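Local coordinates for protein putative HAD family hydrolase (Streptomyces avermitilis, PDB 3MMZ) that is a putative haloacid dehalogenase (HAD) family hydrolase of the KdsC type, the C-terminal domain of a longer protein that probably also activates N-acylneuraminate with CTP, at residues G149-R152 with E153-S156. Sequence-based numbering, arbitrary orientation.
Sequences GAIR and EIAS
I151 and I154 meet through their CD1 methyls, 4.3 Å apart, on the first turns of helix 150-159, which lies against the parallel sheet of this HAD domain. Both isoleucines reach strand 105-109 by way of V108, and I151 also touches I48 of helix 42-53. With its CG1 beside the backbone N (chi1 -61°), I154 lays that branch against the carbonyl of A150, CG1 to O at 3.3 Å, while the same oxygen accepts the N-H of I154. G149 is the N-cap residue, and G149 O accepts the backbone N of E153 at 3.1 Å to begin the i to i+4 series; the bond from A155 N to I151 O measures 2.8 Å. Two charged chains leave this turn for partners elsewhere: E153 extends its carboxylate to T143 OG1 and V144 N, and R152, bent at chi2 (-146°), sends NH1 to a salt bridge with D111 of a second subunit. The other terminal nitrogen, NH2, lies 4.2 Å from S156 CB, which meets the guanidinium obliquely. An alanine in place of S156 would remove the hydroxyl and is likely to cost the E153 carbonyl its short side-chain bond, with the weak one from the backbone N of that position a poor substitute. In the model, S156 OG folds back along its own helix and donates to E153 O at 2.7 Å.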
loop_
_atom_site.group_PDB
_atom_site.type_symbol
_atom_site.label_atom_id
_atom_site.label_comp_id
_atom_site.label_asym_id
_atom_site.label_seq_id
_atom_site.Cartn_x
_atom_site.Cartn_y
_atom_site.Cartn_z
ATOM N N GLY D 149 2.790 5.692 -15.757
ATOM C CA GLY D 149 4.020 5.481 -16.541
ATOM C C GLY D 149 4.143 4.123 -17.212
ATOM O O GLY D 149 5.247 3.608 -17.397
ATOM N N ALA D 150 3.007 3.551 -17.597
ATOM C CA ALA D 150 2.981 2.251 -18.277
ATOM C C ALA D 150 3.680 2.316 -19.640
ATOM O O ALA D 150 4.341 1.364 -20.037
ATOM C CB ALA D 150 1.543 1.764 -18.441
ATOM N N ILE D 151 3.534 3.429 -20.357
ATOM C CA ILE D 151 4.187 3.556 -21.662
ATOM C C ILE D 151 5.699 3.743 -21.499
ATOM O O ILE D 151 6.491 3.214 -22.295
ATOM C CB ILE D 151 3.582 4.694 -22.536
ATOM C CG1 ILE D 151 2.030 4.679 -22.486
ATOM C CG2 ILE D 151 4.070 4.576 -23.992
ATOM C CD1 ILE D 151 1.400 3.325 -22.814
ATOM N N ARG D 152 6.102 4.457 -20.451
ATOM C CA ARG D 152 7.519 4.559 -20.135
ATOM C C ARG D 152 8.136 3.185 -19.871
ATOM O O ARG D 152 9.239 2.908 -20.327
ATOM C CB ARG D 152 7.793 5.497 -18.962
ATOM C CG ARG D 152 9.261 5.953 -18.961
ATOM C CD ARG D 152 9.775 6.129 -17.588
ATOM N NE ARG D 152 11.240 6.310 -17.530
ATOM C CZ ARG D 152 12.129 5.317 -17.576
ATOM N NH1 ARG D 152 13.426 5.572 -17.482
ATOM N NH2 ARG D 152 11.724 4.054 -17.728
ATOM N N GLU D 153 7.417 2.324 -19.153
ATOM C CA GLU D 153 7.871 0.945 -18.927
ATOM C C GLU D 153 8.055 0.177 -20.241
ATOM O O GLU D 153 9.078 -0.479 -20.443
ATOM C CB GLU D 153 6.898 0.207 -18.003
ATOM C CG GLU D 153 7.356 -1.191 -17.615
ATOM C CD GLU D 153 6.386 -1.902 -16.681
ATOM O OE1 GLU D 153 5.335 -1.330 -16.340
ATOM O OE2 GLU D 153 6.691 -3.044 -16.276
ATOM N N ILE D 154 7.053 0.236 -21.121
ATOM C CA ILE D 154 7.143 -0.390 -22.443
ATOM C C ILE D 154 8.334 0.165 -23.232
ATOM O O ILE D 154 9.064 -0.578 -23.894
ATOM C CB ILE D 154 5.820 -0.217 -23.230
ATOM C CG1 ILE D 154 4.676 -0.894 -22.452
ATOM C CG2 ILE D 154 5.928 -0.784 -24.656
ATOM C CD1 ILE D 154 3.273 -0.557 -22.963
ATOM N N ALA D 155 8.542 1.472 -23.160
ATOM C CA ALA D 155 9.672 2.080 -23.851
ATOM C C ALA D 155 10.990 1.451 -23.387
ATOM O O ALA D 155 11.900 1.261 -24.193
ATOM C CB ALA D 155 9.681 3.610 -23.652
ATOM N N SER D 156 11.075 1.101 -22.099
ATOM C CA SER D 156 12.300 0.498 -21.546
ATOM C C SER D 156 12.487 -0.947 -21.986
ATOM O O SER D 156 13.622 -1.405 -22.108
ATOM C CB SER D 156 12.387 0.619 -20.011
ATOM O OG SER D 156 11.542 -0.315 -19.356
#